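Local coordinates for 11R-lipoxygenase (PDB 3VF1), which probably oxygenates polyunsaturated fatty acids at a non-heme iron centre, as lipoxygenases do, in a calcium-dependent manner, at residues A[503-506]-A[507-511]; A[559-562]-A[563-567]. All blocks are in the same frame, centred on the assembly; numbering follows the deposited sequence.

Interaction 1. Residues A[503-506]-A[507-511]; sequences IHQF and VQDII
Gln505 and Asp509, four residues apart on one helix, meet amide to carboxylate. NE2 of Gln505 donates to OD1 of Asp509 at 3.0 Å. The donor reaches OD1 on its syn side but 32° out of the carboxylate plane, while OD1 lies close to the plane of the amide; the N-H...O angle of 140° shows a bent bond. Gln505 gets there by folding: its chain is bent at chi2, which brings the amide over toward the acid one turn further on. OD2 of Asp509 forms a salt bridge with Lys661, so the two oxygens have separate partners and the carboxylate's rotation is probably restrained. An alanine in place of this aspartate would probably leave Lys661 without this carboxylate as its mate and the Gln505 amide free to turn.

One step on, Phe506 presents a ring face to Ile510. CG1 of Ile510 lies 4.0 Å from the centroid of the Phe506 ring and 28° off its normal, a CH-pi contact over the face, offset toward CE1 and CZ; CE1 of Phe506 is 3.6 Å from CG1 of Ile510. The side-chain contact between His504 and Gln508 is looser: CE1 of His504 is 3.8 Å from NE2 of Gln508, with ring and amide planes steeply inclined. Beneath these pairs run i to i+4 backbone bonds, among them Val507 N to Ile503 O (3.0 Å) and Ile510 N to Phe506 O (3.0 Å), the pattern of an alpha-helix.

The turns belong to helix 491-514 of the lipoxygenase domain. Helix 653-676 packs against it through Phe662, whose ring stacks with Phe506, and through Lys661; helix 557-579 touches Ile503, His504 and Ile511, and Leu420 of helix 416-425 reaches Phe506 and Ile510.

Interaction 2. Residues A[559-562]-A[563-567]; sequences ELVH and FLTVV
With OG1 of Thr565 beside its own backbone N (chi1 -65°), the hydroxyl turns back to the carbonyl of Val561, one helical turn earlier. Leu560 swings CG away from its backbone N (chi1 178°), which brings its CD1 methyl to that of Leu564.

The Thr565 hydroxyl donates from OG1 to Val561 O at 2.8 Å, approaching from above the carbonyl plane, 46° out of it. Thr565 N donates to the same Val561 O, also at 2.8 Å, so one residue supplies two bonds to a single oxygen and satisfies a buried hydroxyl. This is the usual side-chain-to-backbone bond of a threonine within an alpha-helix, here in helix 557-579, which farther along carries the iron ligands His575 and Asn579.

CD1 of Leu560 is 3.7 Å from CD1 of Leu564, and CG of Leu564 lies 3.2 Å from Leu560 O, so the leucine packs closely against the carbonyl oxygen one turn earlier. On another side of the helix the His562 ring has CG2 of Val566 over one face, at 4.0 Å from its NE2. Beneath that pair, Val566 N donates to His562 O at 3.0 Å. Helix 525-538 packs against Leu560, Phe563 and Leu564, while Asp474 touches His562 and Tyr473 touches Val566.

Interaction 1 comes first along the chain, on helix 491-514, and interaction 2 follows on helix 557-579; their centres are about 9 Å apart, both in the lipoxygenase domain. The two helices touch directly here: CD2 of His504 packs 3.4 Å from OG1 of Thr565, NE2 of His504 lies 3.6 Å from CG1 of Val561, and CD1 of Ile511 is 3.8 Å from CD1 of Leu564. Leu420 of helix 416-425 contacts both. The side chain of His575 is about 11 Å from that of Ile503 and about 12 Å from that of Val566, so these turns pack around a helix that, further along, supplies His575 and Asn579 to the iron, while none of their own residues is a ligand.

Interaction 1. Residues A[503-506]-A[507-511]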
loop_
_atom_site.group_PDB
_atom_site.type_symbol
_atom_site.label_atom_id
_atom_site.label_comp_id
_atom_site.label_asym_id
_atom_site.label_seq_id
_atom_site.Cartn_x
_atom_site.Cartn_y
_atom_site.Cartn_z
ATOM N N ILE A 503 14.725 -6.001 4.153
ATOM C CA ILE A 503 14.336 -4.643 4.511
ATOM C C ILE A 503 14.702 -4.350 5.963
ATOM O O ILE A 503 15.089 -3.232 6.300
ATOM C CB ILE A 503 12.826 -4.415 4.319
ATOM C CG1 ILE A 503 12.486 -4.375 2.830
ATOM C CG2 ILE A 503 12.395 -3.112 4.982
ATOM C CD1 ILE A 503 10.999 -4.369 2.539
ATOM N N HIS A 504 14.579 -5.355 6.821
ATOM C CA HIS A 504 14.935 -5.193 8.225
ATOM C C HIS A 504 16.424 -4.910 8.353
ATOM O O HIS A 504 16.844 -4.112 9.187
ATOM C CB HIS A 504 14.577 -6.444 9.026
ATOM C CG HIS A 504 14.856 -6.317 10.490
ATOM N ND1 HIS A 504 16.078 -6.631 11.046
ATOM C CD2 HIS A 504 14.073 -5.901 11.513
ATOM C CE1 HIS A 504 16.034 -6.418 12.349
ATOM N NE2 HIS A 504 14.828 -5.976 12.658
ATOM N N GLN A 505 17.221 -5.571 7.519
ATOM C CA GLN A 505 18.662 -5.372 7.523
ATOM C C GLN A 505 19.004 -3.951 7.084
ATOM O O GLN A 505 19.862 -3.299 7.678
ATOM C CB GLN A 505 19.345 -6.382 6.599
ATOM C CG GLN A 505 20.860 -6.340 6.660
ATOM C CD GLN A 505 21.387 -6.660 8.043
ATOM O OE1 GLN A 505 21.041 -7.686 8.626
ATOM N NE2 GLN A 505 22.220 -5.775 8.581
ATOM N N PHE A 506 18.328 -3.474 6.044
ATOM C CA PHE A 506 18.573 -2.134 5.523
ATOM C C PHE A 506 18.243 -1.064 6.558
ATOM O O PHE A 506 19.040 -0.162 6.807
ATOM C CB PHE A 506 17.758 -1.896 4.250
ATOM C CG PHE A 506 17.757 -0.465 3.791
ATOM C CD1 PHE A 506 18.940 0.163 3.443
ATOM C CD2 PHE A 506 16.574 0.249 3.702
ATOM C CE1 PHE A 506 18.944 1.477 3.021
ATOM C CE2 PHE A 506 16.573 1.565 3.277
ATOM C CZ PHE A 506 17.759 2.179 2.937
ATOM N N VAL A 507 17.063 -1.166 7.158
ATOM C CA VAL A 507 16.641 -0.206 8.169
ATOM C C VAL A 507 17.603 -0.211 9.350
ATOM O O VAL A 507 17.922 0.838 9.902
ATOM C CB VAL A 507 15.214 -0.506 8.666
ATOM C CG1 VAL A 507 14.893 0.314 9.910
ATOM C CG2 VAL A 507 14.202 -0.225 7.565
ATOM N N GLN A 508 18.069 -1.394 9.730
ATOM C CA GLN A 508 19.004 -1.523 10.840
ATOM C C GLN A 508 20.332 -0.846 10.513
ATOM O O GLN A 508 20.916 -0.171 11.359
ATOM C CB GLN A 508 19.240 -2.995 11.175
ATOM C CG GLN A 508 20.150 -3.216 12.372
ATOM C CD GLN A 508 20.236 -4.674 12.778
ATOM O OE1 GLN A 508 21.090 -5.417 12.293
ATOM N NE2 GLN A 508 19.348 -5.092 13.673
ATOM N N ASP A 509 20.804 -1.032 9.285
ATOM C CA ASP A 509 22.055 -0.423 8.850
ATOM C C ASP A 509 21.968 1.097 8.928
ATOM O O ASP A 509 22.864 1.749 9.462
ATOM C CB ASP A 509 22.401 -0.854 7.423
ATOM C CG ASP A 509 22.802 -2.314 7.335
ATOM O OD1 ASP A 509 23.036 -2.932 8.395
ATOM O OD2 ASP A 509 22.891 -2.840 6.205
ATOM N N ILE A 510 20.885 1.657 8.400
ATOM C CA ILE A 510 20.692 3.102 8.401
ATOM C C ILE A 510 20.636 3.643 9.822
ATOM O O ILE A 510 21.306 4.620 10.152
ATOM C CB ILE A 510 19.393 3.496 7.671
ATOM C CG1 ILE A 510 19.486 3.146 6.183
ATOM C CG2 ILE A 510 19.107 4.982 7.851
ATOM C CD1 ILE A 510 20.632 3.824 5.456
ATOM N N ILE A 511 19.834 3.003 10.665
ATOM C CA ILE A 511 19.639 3.462 12.035
ATOM C C ILE A 511 20.925 3.392 12.857
ATOM O O ILE A 511 21.174 4.252 13.700
ATOM C CB ILE A 511 18.534 2.649 12.737
ATOM C CG1 ILE A 511 17.173 2.947 12.103
ATOM C CG2 ILE A 511 18.496 2.960 14.229
ATOM C CD1 ILE A 511 16.744 4.398 12.201
#

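Interaction 2. Residues A[559-562]-A[563-567]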
loop_
_atom_site.group_PDB
_atom_site.type_symbol
_atom_site.label_atom_id
_atom_site.label_comp_id
_atom_site.label_asym_id
_atom_site.label_seq_id
_atom_site.Cartn_x
_atom_site.Cartn_y
_atom_site.Cartn_z
ATOM N N GLU A 559 13.515 -1.520 18.951
ATOM C CA GLU A 559 12.117 -1.120 18.822
ATOM C C GLU A 559 11.939 -0.195 17.629
ATOM O O GLU A 559 10.974 -0.317 16.875
ATOM C CB GLU A 559 11.638 -0.404 20.086
ATOM C CG GLU A 559 11.469 -1.302 21.297
ATOM C CD GLU A 559 10.994 -0.538 22.521
ATOM O OE1 GLU A 559 10.423 0.562 22.353
ATOM O OE2 GLU A 559 11.194 -1.037 23.649
ATOM N N LEU A 560 12.876 0.733 17.467
ATOM C CA LEU A 560 12.817 1.709 16.388
ATOM C C LEU A 560 12.935 1.027 15.026
ATOM O O LEU A 560 12.183 1.331 14.100
ATOM C CB LEU A 560 13.931 2.743 16.554
ATOM C CG LEU A 560 14.023 3.814 15.467
ATOM C CD1 LEU A 560 12.702 4.552 15.324
ATOM C CD2 LEU A 560 15.149 4.786 15.779
ATOM N N VAL A 561 13.881 0.101 14.911
ATOM C CA VAL A 561 14.100 -0.612 13.660
ATOM C C VAL A 561 12.871 -1.430 13.274
ATOM O O VAL A 561 12.434 -1.402 12.124
ATOM C CB VAL A 561 15.326 -1.543 13.749
ATOM C CG1 VAL A 561 15.390 -2.465 12.537
ATOM C CG2 VAL A 561 16.604 -0.725 13.869
ATOM N N HIS A 562 12.314 -2.158 14.235
ATOM C CA HIS A 562 11.159 -3.003 13.963
ATOM C C HIS A 562 9.996 -2.183 13.422
ATOM O O HIS A 562 9.439 -2.500 12.373
ATOM C CB HIS A 562 10.712 -3.745 15.222
ATOM C CG HIS A 562 9.506 -4.607 15.011
ATOM N ND1 HIS A 562 9.566 -5.824 14.366
ATOM C CD2 HIS A 562 8.208 -4.422 15.347
ATOM C CE1 HIS A 562 8.357 -6.355 14.321
ATOM N NE2 HIS A 562 7.515 -5.525 14.908
ATOM N N PHE A 563 9.631 -1.128 14.143
ATOM C CA PHE A 563 8.492 -0.307 13.757
ATOM C C PHE A 563 8.670 0.258 12.352
ATOM O O PHE A 563 7.718 0.319 11.579
ATOM C CB PHE A 563 8.284 0.833 14.754
ATOM C CG PHE A 563 6.977 1.552 14.582
ATOM C CD1 PHE A 563 5.842 1.122 15.250
ATOM C CD2 PHE A 563 6.879 2.651 13.745
ATOM C CE1 PHE A 563 4.637 1.778 15.093
ATOM C CE2 PHE A 563 5.675 3.312 13.584
ATOM C CZ PHE A 563 4.553 2.874 14.258
ATOM N N LEU A 564 9.891 0.665 12.023
ATOM C CA LEU A 564 10.171 1.238 10.711
ATOM C C LEU A 564 10.177 0.160 9.633
ATOM O O LEU A 564 9.797 0.412 8.490
ATOM C CB LEU A 564 11.510 1.976 10.725
ATOM C CG LEU A 564 11.573 3.207 11.632
ATOM C CD1 LEU A 564 12.986 3.765 11.674
ATOM C CD2 LEU A 564 10.592 4.268 11.169
ATOM N N THR A 565 10.611 -1.043 9.999
ATOM C CA THR A 565 10.592 -2.169 9.077
ATOM C C THR A 565 9.154 -2.465 8.664
ATOM O O THR A 565 8.871 -2.716 7.492
ATOM C CB THR A 565 11.209 -3.430 9.709
ATOM O OG1 THR A 565 12.602 -3.208 9.971
ATOM C CG2 THR A 565 11.065 -4.627 8.784
ATOM N N VAL A 566 8.247 -2.428 9.636
ATOM C CA VAL A 566 6.828 -2.636 9.376
ATOM C C VAL A 566 6.307 -1.635 8.352
ATOM O O VAL A 566 5.584 -2.005 7.428
ATOM C CB VAL A 566 5.996 -2.506 10.671
ATOM C CG1 VAL A 566 4.521 -2.297 10.348
ATOM C CG2 VAL A 566 6.184 -3.732 11.551
ATOM N N VAL A 567 6.677 -0.371 8.517
ATOM C CA VAL A 567 6.189 0.688 7.641
ATOM C C VAL A 567 6.704 0.515 6.215
ATOM O O VAL A 567 5.931 0.554 5.258
ATOM C CB VAL A 567 6.601 2.081 8.157
ATOM C CG1 VAL A 567 6.175 3.163 7.174
ATOM C CG2 VAL A 567 5.994 2.340 9.525
#